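Local structure of anaphase-promoting complex subunit cut9 (Schizosaccharomyces pombe, 2XPI) at residues N45-T50 / K197-M202; F406-I411 / R435-T440; A429-A434 / L445-Q450; T493-F498 / A520-A525; V552-A557 / H574-I579. The protein forms part of the anaphase-promoting complex/cyclosome, a ubiquitin ligase that controls progression through mitosis and G1, and uses its TPR repeats to homodimerize and bind hcn1. All coordinates share one frame; numbering follows the deposited sequence.

Contact 1: N45-T50 / K197-M202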
# COMPACT_ATOMS: atom_id res chain seq x y z
N ASN A 45 -22.20 -23.73 -3.40
CA ASN A 45 -20.75 -23.55 -3.50
C ASN A 45 -20.36 -22.08 -3.74
O ASN A 45 -19.81 -21.41 -2.85
CB ASN A 45 -20.17 -24.44 -4.62
CG ASN A 45 -18.69 -24.80 -4.38
OD1 ASN A 45 -18.04 -24.28 -3.47
ND2 ASN A 45 -18.17 -25.71 -5.21
N SER A 46 -20.64 -21.60 -4.95
CA SER A 46 -20.47 -20.19 -5.24
C SER A 46 -21.66 -19.43 -4.67
O SER A 46 -21.75 -18.21 -4.76
CB SER A 46 -20.36 -19.95 -6.75
OG SER A 46 -21.62 -20.12 -7.37
N GLN A 47 -22.58 -20.18 -4.07
CA GLN A 47 -23.74 -19.60 -3.42
C GLN A 47 -23.38 -19.16 -2.01
O GLN A 47 -24.18 -18.53 -1.34
CB GLN A 47 -24.89 -20.61 -3.35
CG GLN A 47 -25.36 -21.11 -4.69
CD GLN A 47 -25.57 -19.98 -5.67
OE1 GLN A 47 -26.49 -19.18 -5.53
NE2 GLN A 47 -24.69 -19.89 -6.66
N LEU A 48 -22.20 -19.52 -1.55
CA LEU A 48 -21.80 -19.11 -0.21
C LEU A 48 -20.69 -18.05 -0.25
O LEU A 48 -20.20 -17.67 -1.32
CB LEU A 48 -21.39 -20.33 0.63
CG LEU A 48 -22.43 -21.46 0.86
CD1 LEU A 48 -21.80 -22.65 1.58
CD2 LEU A 48 -23.67 -20.96 1.61
N SER A 49 -20.30 -17.56 0.93
CA SER A 49 -19.25 -16.55 1.05
C SER A 49 -18.11 -17.07 1.91
O SER A 49 -18.04 -18.26 2.19
CB SER A 49 -19.82 -15.27 1.67
OG SER A 49 -20.23 -15.50 3.01
N THR A 50 -17.23 -16.20 2.35
CA THR A 50 -16.12 -16.66 3.17
C THR A 50 -16.57 -17.05 4.57
O THR A 50 -15.94 -17.87 5.21
CB THR A 50 -14.99 -15.64 3.23
OG1 THR A 50 -15.49 -14.40 3.76
CG2 THR A 50 -14.45 -15.41 1.84
N LYS A 197 -22.76 -13.57 -1.74
CA LYS A 197 -22.57 -14.83 -2.48
C LYS A 197 -21.36 -14.67 -3.36
O LYS A 197 -21.26 -13.71 -4.08
CB LYS A 197 -23.77 -15.16 -3.34
CG LYS A 197 -25.04 -15.41 -2.55
CD LYS A 197 -26.05 -16.11 -3.42
CE LYS A 197 -27.31 -16.41 -2.63
NZ LYS A 197 -28.18 -17.39 -3.35
N LEU A 198 -20.42 -15.61 -3.29
CA LEU A 198 -19.22 -15.50 -4.10
C LEU A 198 -19.58 -15.38 -5.59
O LEU A 198 -18.83 -14.79 -6.38
CB LEU A 198 -18.27 -16.66 -3.82
CG LEU A 198 -17.44 -16.53 -2.54
CD1 LEU A 198 -16.67 -17.81 -2.22
CD2 LEU A 198 -16.48 -15.34 -2.64
N GLU A 199 -20.73 -15.93 -5.98
CA GLU A 199 -21.21 -15.72 -7.34
C GLU A 199 -21.35 -14.22 -7.65
O GLU A 199 -20.98 -13.76 -8.73
CB GLU A 199 -22.55 -16.42 -7.56
CG GLU A 199 -23.08 -16.24 -8.99
CD GLU A 199 -24.44 -16.89 -9.20
OE1 GLU A 199 -24.94 -17.58 -8.28
OE2 GLU A 199 -25.02 -16.70 -10.30
N ALA A 200 -21.87 -13.45 -6.69
CA ALA A 200 -22.01 -12.02 -6.91
C ALA A 200 -20.65 -11.40 -7.08
O ALA A 200 -20.38 -10.71 -8.07
CB ALA A 200 -22.72 -11.40 -5.77
N SER A 201 -19.77 -11.67 -6.12
CA SER A 201 -18.44 -11.07 -6.08
C SER A 201 -17.63 -11.30 -7.34
O SER A 201 -16.84 -10.44 -7.75
CB SER A 201 -17.67 -11.59 -4.86
OG SER A 201 -18.34 -11.23 -3.66
N MET A 202 -17.81 -12.45 -7.97
CA MET A 202 -17.08 -12.71 -9.20
C MET A 202 -17.65 -11.94 -10.43
O MET A 202 -16.90 -11.60 -11.35
CB MET A 202 -16.97 -14.22 -9.45
CG MET A 202 -16.13 -14.94 -8.41
SD MET A 202 -15.70 -16.63 -8.87
CE MET A 202 -17.16 -17.55 -8.40

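Contact 2: F406-I411 / R435-T440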
# COMPACT_ATOMS: atom_id res chain seq x y z
N PHE A 406 -15.94 12.42 -12.17
CA PHE A 406 -16.33 13.42 -11.19
C PHE A 406 -17.10 14.61 -11.78
O PHE A 406 -16.50 15.60 -12.21
CB PHE A 406 -15.08 13.93 -10.47
CG PHE A 406 -15.36 14.58 -9.15
CD1 PHE A 406 -16.38 14.09 -8.33
CD2 PHE A 406 -14.62 15.65 -8.72
CE1 PHE A 406 -16.65 14.69 -7.11
CE2 PHE A 406 -14.88 16.24 -7.51
CZ PHE A 406 -15.90 15.77 -6.70
N GLY A 407 -18.42 14.51 -11.77
CA GLY A 407 -19.29 15.50 -12.39
C GLY A 407 -19.12 16.94 -11.97
O GLY A 407 -18.95 17.79 -12.83
N PRO A 408 -19.18 17.22 -10.65
CA PRO A 408 -18.96 18.58 -10.13
C PRO A 408 -17.74 19.29 -10.71
O PRO A 408 -17.79 20.50 -10.92
CB PRO A 408 -18.77 18.34 -8.62
CG PRO A 408 -19.60 17.15 -8.33
CD PRO A 408 -19.52 16.27 -9.57
N ALA A 409 -16.66 18.57 -10.98
CA ALA A 409 -15.45 19.20 -11.51
C ALA A 409 -15.66 19.62 -12.95
O ALA A 409 -15.06 20.59 -13.42
CB ALA A 409 -14.28 18.26 -11.41
N TRP A 410 -16.50 18.87 -13.67
CA TRP A 410 -16.80 19.20 -15.06
C TRP A 410 -17.66 20.45 -15.14
O TRP A 410 -17.42 21.28 -15.99
CB TRP A 410 -17.47 18.03 -15.78
CG TRP A 410 -16.49 16.95 -16.18
CD1 TRP A 410 -16.27 15.76 -15.54
CD2 TRP A 410 -15.59 16.97 -17.29
NE1 TRP A 410 -15.30 15.05 -16.19
CE2 TRP A 410 -14.86 15.77 -17.27
CE3 TRP A 410 -15.34 17.89 -18.32
CZ2 TRP A 410 -13.89 15.45 -18.23
CZ3 TRP A 410 -14.37 17.58 -19.27
CH2 TRP A 410 -13.66 16.36 -19.22
N ILE A 411 -18.65 20.58 -14.25
CA ILE A 411 -19.48 21.78 -14.20
C ILE A 411 -18.62 23.01 -13.92
O ILE A 411 -18.67 24.00 -14.65
CB ILE A 411 -20.62 21.68 -13.14
CG1 ILE A 411 -21.68 20.65 -13.58
CG2 ILE A 411 -21.33 23.00 -12.99
CD1 ILE A 411 -22.13 20.78 -15.05
N ARG A 435 -23.67 13.65 -18.96
CA ARG A 435 -23.55 12.21 -18.84
C ARG A 435 -23.43 11.80 -17.37
O ARG A 435 -24.04 10.83 -16.94
CB ARG A 435 -22.31 11.75 -19.60
CG ARG A 435 -22.23 10.25 -19.89
CD ARG A 435 -21.29 9.48 -18.94
NE ARG A 435 -19.87 9.62 -19.27
CZ ARG A 435 -18.92 8.84 -18.76
NH1 ARG A 435 -19.25 7.86 -17.92
NH2 ARG A 435 -17.65 9.02 -19.10
N LEU A 436 -22.70 12.58 -16.60
CA LEU A 436 -22.40 12.28 -15.22
C LEU A 436 -23.44 12.80 -14.24
O LEU A 436 -23.27 12.70 -13.04
CB LEU A 436 -21.05 12.85 -14.87
CG LEU A 436 -19.94 12.53 -15.85
CD1 LEU A 436 -18.72 13.35 -15.59
CD2 LEU A 436 -19.61 11.08 -15.80
N PHE A 437 -24.46 13.44 -14.76
CA PHE A 437 -25.53 13.96 -13.95
C PHE A 437 -26.83 13.66 -14.63
O PHE A 437 -27.73 14.46 -14.60
CB PHE A 437 -25.39 15.47 -13.84
CG PHE A 437 -24.42 15.92 -12.81
CD1 PHE A 437 -24.64 15.67 -11.49
CD2 PHE A 437 -23.31 16.63 -13.16
CE1 PHE A 437 -23.76 16.11 -10.54
CE2 PHE A 437 -22.45 17.07 -12.22
CZ PHE A 437 -22.67 16.80 -10.90
N GLN A 438 -26.94 12.53 -15.29
CA GLN A 438 -28.15 12.25 -16.04
C GLN A 438 -29.38 12.15 -15.15
O GLN A 438 -29.30 11.68 -14.03
CB GLN A 438 -28.01 11.01 -16.91
CG GLN A 438 -28.84 11.07 -18.17
CD GLN A 438 -28.39 12.16 -19.12
OE1 GLN A 438 -27.86 11.87 -20.19
NE2 GLN A 438 -28.60 13.41 -18.73
N GLY A 439 -30.51 12.60 -15.68
CA GLY A 439 -31.75 12.67 -14.93
C GLY A 439 -31.87 13.92 -14.11
O GLY A 439 -32.75 14.02 -13.28
N THR A 440 -31.00 14.89 -14.33
CA THR A 440 -31.08 16.14 -13.60
C THR A 440 -31.18 17.27 -14.59
O THR A 440 -30.81 17.11 -15.73
CB THR A 440 -29.92 16.32 -12.62
OG1 THR A 440 -28.97 17.23 -13.15
CG2 THR A 440 -29.26 15.01 -12.39

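Contact 3: A429-A434 / L445-Q450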
# COMPACT_ATOMS: atom_id res chain seq x y z
N ALA A 429 -17.55 20.65 -22.19
CA ALA A 429 -17.58 20.33 -20.78
C ALA A 429 -19.00 20.09 -20.27
O ALA A 429 -19.21 19.14 -19.53
CB ALA A 429 -16.86 21.41 -19.96
N TYR A 430 -19.97 20.91 -20.68
CA TYR A 430 -21.36 20.71 -20.23
C TYR A 430 -21.97 19.43 -20.80
O TYR A 430 -22.83 18.82 -20.18
CB TYR A 430 -22.29 21.87 -20.62
CG TYR A 430 -22.13 23.12 -19.81
CD1 TYR A 430 -22.10 23.10 -18.42
CD2 TYR A 430 -22.03 24.36 -20.46
CE1 TYR A 430 -21.94 24.29 -17.69
CE2 TYR A 430 -21.89 25.54 -19.75
CZ TYR A 430 -21.84 25.50 -18.38
OH TYR A 430 -21.70 26.68 -17.71
N THR A 431 -21.57 19.05 -22.01
CA THR A 431 -22.12 17.82 -22.55
C THR A 431 -21.44 16.62 -21.92
O THR A 431 -22.14 15.67 -21.54
CB THR A 431 -22.16 17.77 -24.10
OG1 THR A 431 -20.83 17.75 -24.60
CG2 THR A 431 -22.85 19.00 -24.66
N THR A 432 -20.12 16.64 -21.73
CA THR A 432 -19.57 15.54 -20.94
C THR A 432 -20.12 15.51 -19.51
O THR A 432 -20.24 14.44 -18.92
CB THR A 432 -18.01 15.30 -21.01
OG1 THR A 432 -17.47 15.26 -19.69
CG2 THR A 432 -17.25 16.30 -21.87
N ALA A 433 -20.51 16.65 -18.96
CA ALA A 433 -21.13 16.66 -17.63
C ALA A 433 -22.55 16.14 -17.62
O ALA A 433 -23.00 15.59 -16.63
CB ALA A 433 -21.06 18.03 -17.00
N ALA A 434 -23.29 16.31 -18.71
CA ALA A 434 -24.69 15.86 -18.73
C ALA A 434 -24.78 14.32 -18.66
O ALA A 434 -25.83 13.76 -18.35
CB ALA A 434 -25.42 16.40 -19.94
N LEU A 445 -30.00 23.05 -18.65
CA LEU A 445 -30.09 24.45 -18.33
C LEU A 445 -28.87 25.17 -18.88
O LEU A 445 -28.98 26.14 -19.64
CB LEU A 445 -30.15 24.64 -16.82
CG LEU A 445 -31.05 25.77 -16.39
CD1 LEU A 445 -31.10 25.90 -14.88
CD2 LEU A 445 -30.58 27.05 -17.05
N PHE A 446 -27.70 24.69 -18.49
CA PHE A 446 -26.46 25.35 -18.85
C PHE A 446 -26.21 25.28 -20.36
O PHE A 446 -25.76 26.25 -20.97
CB PHE A 446 -25.30 24.75 -18.06
CG PHE A 446 -25.45 24.85 -16.56
CD1 PHE A 446 -26.13 25.90 -15.99
CD2 PHE A 446 -24.89 23.89 -15.72
CE1 PHE A 446 -26.27 25.99 -14.60
CE2 PHE A 446 -25.01 23.98 -14.33
CZ PHE A 446 -25.70 25.02 -13.77
N LEU A 447 -26.47 24.12 -20.95
CA LEU A 447 -26.36 23.99 -22.40
C LEU A 447 -27.28 25.03 -23.09
O LEU A 447 -26.90 25.62 -24.08
CB LEU A 447 -26.73 22.58 -22.86
CG LEU A 447 -25.69 21.49 -23.18
CD1 LEU A 447 -24.30 22.08 -23.37
CD2 LEU A 447 -25.69 20.39 -22.13
N GLY A 448 -28.48 25.23 -22.55
CA GLY A 448 -29.39 26.21 -23.10
C GLY A 448 -28.83 27.63 -23.05
O GLY A 448 -28.86 28.36 -24.05
N MET A 449 -28.31 28.02 -21.89
CA MET A 449 -27.78 29.35 -21.66
C MET A 449 -26.58 29.65 -22.53
O MET A 449 -26.38 30.79 -22.98
CB MET A 449 -27.38 29.51 -20.20
CG MET A 449 -28.56 29.42 -19.23
SD MET A 449 -27.97 29.39 -17.54
CE MET A 449 -27.05 30.93 -17.59
N GLN A 450 -25.78 28.63 -22.76
CA GLN A 450 -24.58 28.78 -23.55
C GLN A 450 -24.96 28.87 -25.03
O GLN A 450 -24.31 29.61 -25.79
CB GLN A 450 -23.64 27.61 -23.29
CG GLN A 450 -22.20 27.94 -23.51
CD GLN A 450 -21.75 29.08 -22.65
OE1 GLN A 450 -21.01 29.96 -23.09
NE2 GLN A 450 -22.22 29.10 -21.42

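Contact 4: T493-F498 / A520-A525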
# COMPACT_ATOMS: atom_id res chain seq x y z
N THR A 493 -45.47 36.26 -22.56
CA THR A 493 -44.86 35.06 -21.98
C THR A 493 -43.57 35.37 -21.20
O THR A 493 -43.40 34.95 -20.06
CB THR A 493 -44.62 33.99 -23.06
OG1 THR A 493 -45.87 33.65 -23.68
CG2 THR A 493 -43.97 32.73 -22.46
N ALA A 494 -42.67 36.15 -21.81
CA ALA A 494 -41.50 36.63 -21.08
C ALA A 494 -41.86 37.21 -19.71
O ALA A 494 -41.24 36.87 -18.73
CB ALA A 494 -40.71 37.64 -21.91
N ILE A 495 -42.86 38.09 -19.64
CA ILE A 495 -43.24 38.70 -18.37
C ILE A 495 -43.70 37.65 -17.37
O ILE A 495 -43.34 37.69 -16.19
CB ILE A 495 -44.35 39.75 -18.54
CG1 ILE A 495 -43.74 41.09 -18.98
CG2 ILE A 495 -45.15 39.93 -17.26
CD1 ILE A 495 -44.68 41.91 -19.83
N ASN A 496 -44.49 36.69 -17.85
CA ASN A 496 -44.98 35.63 -16.98
C ASN A 496 -43.84 34.80 -16.41
O ASN A 496 -43.82 34.47 -15.22
CB ASN A 496 -45.97 34.73 -17.73
CG ASN A 496 -47.18 35.50 -18.26
OD1 ASN A 496 -47.78 35.10 -19.26
ND2 ASN A 496 -47.54 36.60 -17.60
N HIS A 497 -42.87 34.48 -17.26
CA HIS A 497 -41.73 33.71 -16.83
C HIS A 497 -40.87 34.47 -15.82
O HIS A 497 -40.56 33.95 -14.76
CB HIS A 497 -40.91 33.24 -18.02
CG HIS A 497 -41.48 32.03 -18.68
ND1 HIS A 497 -41.40 31.81 -20.04
CD2 HIS A 497 -42.14 30.96 -18.17
CE1 HIS A 497 -41.98 30.66 -20.34
NE2 HIS A 497 -42.43 30.12 -19.22
N PHE A 498 -40.50 35.71 -16.15
CA PHE A 498 -39.79 36.55 -15.18
C PHE A 498 -40.52 36.71 -13.85
O PHE A 498 -39.89 36.65 -12.79
CB PHE A 498 -39.50 37.91 -15.77
CG PHE A 498 -38.65 37.85 -16.99
CD1 PHE A 498 -37.59 36.97 -17.06
CD2 PHE A 498 -38.92 38.66 -18.08
CE1 PHE A 498 -36.81 36.91 -18.17
CE2 PHE A 498 -38.14 38.60 -19.19
CZ PHE A 498 -37.08 37.72 -19.24
N ALA A 520 -34.41 43.53 -14.01
CA ALA A 520 -34.18 44.35 -15.19
C ALA A 520 -34.77 43.65 -16.40
O ALA A 520 -35.38 44.30 -17.23
CB ALA A 520 -32.71 44.63 -15.38
N ASN A 521 -34.63 42.33 -16.48
CA ASN A 521 -35.28 41.59 -17.57
C ASN A 521 -36.78 41.89 -17.64
O ASN A 521 -37.32 42.20 -18.70
CB ASN A 521 -35.06 40.08 -17.46
CG ASN A 521 -33.64 39.66 -17.81
OD1 ASN A 521 -32.85 40.46 -18.30
ND2 ASN A 521 -33.32 38.39 -17.55
N LEU A 522 -37.46 41.77 -16.51
CA LEU A 522 -38.88 42.04 -16.45
C LEU A 522 -39.14 43.48 -16.90
O LEU A 522 -40.10 43.76 -17.61
CB LEU A 522 -39.37 41.85 -15.03
CG LEU A 522 -40.84 42.07 -14.73
CD1 LEU A 522 -41.67 40.97 -15.35
CD2 LEU A 522 -41.01 42.13 -13.22
N GLY A 523 -38.26 44.39 -16.49
CA GLY A 523 -38.33 45.77 -16.94
C GLY A 523 -38.20 45.96 -18.44
O GLY A 523 -38.82 46.85 -19.01
N HIS A 524 -37.38 45.13 -19.09
CA HIS A 524 -37.18 45.18 -20.54
C HIS A 524 -38.38 44.62 -21.30
O HIS A 524 -38.72 45.10 -22.37
CB HIS A 524 -35.91 44.43 -20.95
CG HIS A 524 -34.66 45.24 -20.86
ND1 HIS A 524 -33.67 44.98 -19.94
CD2 HIS A 524 -34.25 46.33 -21.55
CE1 HIS A 524 -32.69 45.85 -20.08
NE2 HIS A 524 -33.02 46.68 -21.05
N ALA A 525 -39.02 43.60 -20.74
CA ALA A 525 -40.25 43.09 -21.31
C ALA A 525 -41.32 44.18 -21.28
O ALA A 525 -42.09 44.33 -22.21
CB ALA A 525 -40.72 41.85 -20.56

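Contact 5: V552-A557 / H574-I579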
# COMPACT_ATOMS: atom_id res chain seq x y z
N VAL A 552 -28.26 49.12 -17.04
CA VAL A 552 -29.61 49.37 -16.52
C VAL A 552 -29.94 50.86 -16.33
O VAL A 552 -31.11 51.25 -16.37
CB VAL A 552 -30.02 48.47 -15.29
CG1 VAL A 552 -28.89 47.61 -14.83
CG2 VAL A 552 -30.55 49.31 -14.14
N HIS A 553 -28.92 51.70 -16.17
CA HIS A 553 -29.13 53.15 -16.16
C HIS A 553 -29.50 53.66 -17.53
O HIS A 553 -30.38 54.52 -17.68
CB HIS A 553 -27.87 53.88 -15.71
CG HIS A 553 -27.73 53.98 -14.23
ND1 HIS A 553 -28.37 54.95 -13.50
CD2 HIS A 553 -27.05 53.21 -13.35
CE1 HIS A 553 -28.08 54.78 -12.22
NE2 HIS A 553 -27.28 53.74 -12.10
N THR A 554 -28.81 53.14 -18.54
CA THR A 554 -29.12 53.46 -19.93
C THR A 554 -30.54 53.00 -20.23
O THR A 554 -31.33 53.73 -20.84
CB THR A 554 -28.10 52.78 -20.88
OG1 THR A 554 -26.77 53.27 -20.60
CG2 THR A 554 -28.45 53.03 -22.35
N ALA A 555 -30.89 51.79 -19.77
CA ALA A 555 -32.23 51.25 -19.97
C ALA A 555 -33.28 52.19 -19.42
O ALA A 555 -34.27 52.48 -20.07
CB ALA A 555 -32.36 49.89 -19.32
N ILE A 556 -33.06 52.64 -18.19
CA ILE A 556 -33.96 53.55 -17.47
C ILE A 556 -34.15 54.87 -18.22
O ILE A 556 -35.27 55.39 -18.32
CB ILE A 556 -33.45 53.79 -16.03
CG1 ILE A 556 -33.59 52.51 -15.20
CG2 ILE A 556 -34.22 54.87 -15.33
CD1 ILE A 556 -33.04 52.65 -13.82
N ALA A 557 -33.06 55.40 -18.76
CA ALA A 557 -33.12 56.61 -19.58
C ALA A 557 -33.94 56.35 -20.85
O ALA A 557 -34.86 57.10 -21.19
CB ALA A 557 -31.71 57.08 -19.91
N HIS A 574 -25.78 60.22 -17.44
CA HIS A 574 -24.56 60.67 -16.78
C HIS A 574 -23.99 59.58 -15.86
O HIS A 574 -22.77 59.45 -15.74
CB HIS A 574 -24.79 61.97 -16.02
CG HIS A 574 -24.88 63.18 -16.90
ND1 HIS A 574 -23.87 63.56 -17.76
CD2 HIS A 574 -25.86 64.11 -17.04
CE1 HIS A 574 -24.22 64.66 -18.40
NE2 HIS A 574 -25.43 65.01 -17.99
N GLU A 575 -24.86 58.82 -15.20
CA GLU A 575 -24.39 57.68 -14.40
C GLU A 575 -23.75 56.59 -15.25
O GLU A 575 -22.69 56.07 -14.89
CB GLU A 575 -25.53 57.09 -13.56
CG GLU A 575 -25.87 57.88 -12.31
CD GLU A 575 -24.70 57.98 -11.35
OE1 GLU A 575 -24.57 59.04 -10.69
OE2 GLU A 575 -23.90 57.02 -11.25
N SER A 576 -24.39 56.22 -16.35
CA SER A 576 -23.84 55.22 -17.26
C SER A 576 -22.44 55.61 -17.69
O SER A 576 -21.48 54.88 -17.45
CB SER A 576 -24.70 55.07 -18.50
OG SER A 576 -25.94 54.46 -18.21
N LEU A 577 -22.34 56.77 -18.33
CA LEU A 577 -21.08 57.27 -18.86
C LEU A 577 -20.01 57.47 -17.80
O LEU A 577 -18.85 57.71 -18.11
CB LEU A 577 -21.31 58.58 -19.61
CG LEU A 577 -22.21 58.38 -20.82
CD1 LEU A 577 -22.59 59.71 -21.47
CD2 LEU A 577 -21.54 57.45 -21.82
N ALA A 578 -20.41 57.37 -16.53
CA ALA A 578 -19.45 57.46 -15.45
C ALA A 578 -18.94 56.06 -15.10
O ALA A 578 -17.76 55.88 -14.81
CB ALA A 578 -20.07 58.13 -14.24
N ILE A 579 -19.83 55.08 -15.14
CA ILE A 579 -19.43 53.69 -14.89
C ILE A 579 -18.62 53.14 -16.07
O ILE A 579 -17.76 52.29 -15.90
CB ILE A 579 -20.64 52.79 -14.60
CG1 ILE A 579 -21.30 53.20 -13.27
CG2 ILE A 579 -20.23 51.33 -14.56
CD1 ILE A 579 -22.79 53.46 -13.37

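Contact 1: N45-T50 / K197-M202
Ser46 O and Leu48 O meet the first N-H groups of helix 198-212, and this buried pair of main-chain bonds is the tight part. Glu199 N donates to Ser46 O over 2.8 Å, and Leu198 N to Leu48 O over 2.9 Å. Ser46 OG rests against Glu199 CB (3.8 Å), and Leu198 CG packs on Ser49 CA (4.0 Å). Lys197 is at the N-cap, and the loop carbonyls accept from N-H groups of the first turn, which have no acceptor within the helix. Ser46 lies within a type I turn from Asn45 to Leu48, whose last residue carries the second carbonyl. The helix opens TPR 4, one of the repeats that mediate homodimerization, and Thr50 OG1 is hydrogen-bonded to Asp93 of the second subunit.

The looser, partly exposed side belongs to Gln47. Its CB points away from the helix, but the chain bends at chi2 (-47°) and brings the amide back. There NE2 donates almost straight (169°) to Glu199 OE1 at 2.8 Å, on the anti side of the carboxylate and somewhat out of its plane, while OE1 accepts a longer bond from Lys197 NZ (3.3 Å). Were Gln47 replaced by an alanine, Lys197 NZ and Glu199 OE1 would probably lose this partner, and the lysine end would be less held. Glu199 OE2 is bound by Asn177, a residue of a gold cyanide site.

Contact 2: F406-I411 / R435-T440
Leu436 and Phe437, just beyond the end of helix 423-435, press on the first turn of helix 407-420 without a hydrogen bond between them and it. Leu436 can be followed outward. Its CB stands 4.0 Å from Gly407 CA. CG, beside the backbone N (chi1 -49°), then sends its two methyls to different partners. CD1 runs on past Gly407 CA (3.9 Å) to the indole of Trp410, where it meets CD1 of that ring obliquely at 3.4 Å. CD2 lies instead over one face of the guanidinium of Arg435, its neighbour in sequence. The indole is fixed from elsewhere as well, because Trp410 NE1 is hydrogen-bonded to Pro404 O.

Phe437 makes its contact with the far end of the ring. CE2 lies against the backbone of Gly407, 3.3 Å from its C, and CZ reaches Pro408 CD at 3.5 Å; on the other flank Ile411 CG1 comes within 3.9 Å of CE2. A beta carbon at position 407 would probably crowd the ring, and the glycine lets its CE2-CZ end come up to the helix backbone. After Phe437 the chain reverses in a type II turn with Gly439 in its third position.

Both helices form TPR 10, whose hcn1-binding role is consistent with another protein's chain packing on Pro408, Ile411 and Phe437. Around the contact, Phe406 reaches helix 373-385, Trp410 touches helices 389-402 and 423-435, and Phe437 abuts Pro443 of helix 442-454.

Contact 3: A429-A434 / L445-Q450
The ring of Tyr430 lies with one face over CB of Phe446, the two side chains crossing at about a right angle. Phe446 CB sits 3.5 Å from the Tyr430 ring centroid and only 15° off the ring normal, a CH-pi contact that is slightly displaced toward the rim, near CE1 and CZ. The two rings themselves meet obliquely, with centroids 5.3 Å apart and planes at 38°, an arrangement that is neither a stack nor edge-to-face. Tyr430 takes this position with CG beside its backbone N (chi1 -74°), which directs the ring toward helix 442-454.

Here the second helix of TPR 10 meets the helix that opens TPR 11, the antiparallel junction by which tandem TPR units are stacked into a superhelix. The short axes run 9.7 Å apart.

Leu447 packs nearer the root of the tyrosine. Its CD1 touches Tyr430 CB at 3.4 Å and Thr431 CG2 at 3.6 Å, the latter pair of side chains also crossing nearly at right angles. At the edge of the tyrosine ring, close to its plane, comes the amide end of Gln450. The Phe446 ring also meets that of His415 edge-to-face. The hydroxyl of Tyr430 leads out of the apolar seam to a hydrogen bond with a basic side chain of another protein's chain, in keeping with the hcn1-binding role of these repeats.

Contact 4: T493-F498 / A520-A525
Phe498, Leu522 and Ala525 carry most of this buried junction between TPR 12 and TPR 13, in which helix 491-507 packs antiparallel on helix 516-528 with the short axes 9.1 Å apart. Phe498 contributes the largest surface. Its ring takes Asn521 CB over one face, 3.7 Å from the centroid, as a CH-pi contact, while CD2 approaches Leu522 CA at 3.8 Å and Ala525 CB stands near the ring plane, at the edge. A serine in place of Phe498 would probably leave Asn521 CB without the ring face it packs on and open a gap beside Leu522 CA and Ala525 CB.

Leu522 reaches back across the seam because its CG is anti to the backbone N (chi1 -180°). That torsion puts CD1 against Phe498 CB (3.8 Å) and, more loosely, against Ile495 CG2 (4.1 Å). Asn521, by contrast, meets the ring face chiefly through CB: OD1 and ND2 are both hydrogen-bonded to the backbone of another protein's chain, consistent with the hcn1-binding role of these repeats. Ala525 completes the seam at the ring edge, its CB methyl 3.5 Å from Ile495 CG1.

Contact 5: V552-A557 / H574-I579
Thr554 OG1 and Ser576 OG stand 2.8 Å apart, within hydrogen-bonding distance, at the centre of the first shell. Beside them the imidazole of His553 has CB of Glu575 over one face, 3.7 Å from the ring centroid and 17° off the normal, a CH-pi contact. Glu575 CG continues past the ring, 3.8 Å from His553 CE1; the carboxylate stays short of contact with the imidazole nitrogens. Ile579 CD1 approaches more loosely, 4.3 Å from His553 CD2.

The second shell explains how these groups are placed. Ala550 O, one turn before Thr554, lies within hydrogen-bonding reach of both buried hydroxyls, Thr554 OG1 and Ser576 OG. His553 ND1 pairs with ND1 of His572, one turn before Ser576, and this bond probably helps to set the rotation of the ring that covers Glu575 CB.

The two helices are the antiparallel hairpin of TPR 14, their short axes 8.5 Å apart at 159°. At this level the hairpin combines a hydroxyl pair with CH-pi packing. Outside it, Val552, His553 and Ile556 rest on helix 532-545 of TPR 13. On the C-terminal side, helix 584-592 receives Thr554 through Leu589 and Leu577 through Ala586, Ser587 and Leu590.

How the contacts relate
Contacts 3 and 4 are the closest in kind: each is a buried, apolar seam between successive TPR units, with an aromatic face over a beta carbon. Contact 5, partly buried, joins the two helices of TPR 14 through hydroxyls and a histidine. Contacts 1 and 2 each set a loop against the start of a helix, contact 2 through apolar groups, contact 1 through main-chain hydrogen bonds and a glutamine amide bonded to a lysine and a glutamate, near the dimer-forming end. Contacts 2 and 3 are linked where helix 407-420 packs on helix 423-435, through Trp410 and Ala433; contacts 4 and 5 meet at His524 and Ala555. Contact 1 lies about 73 Å, centre to centre, from contact 5.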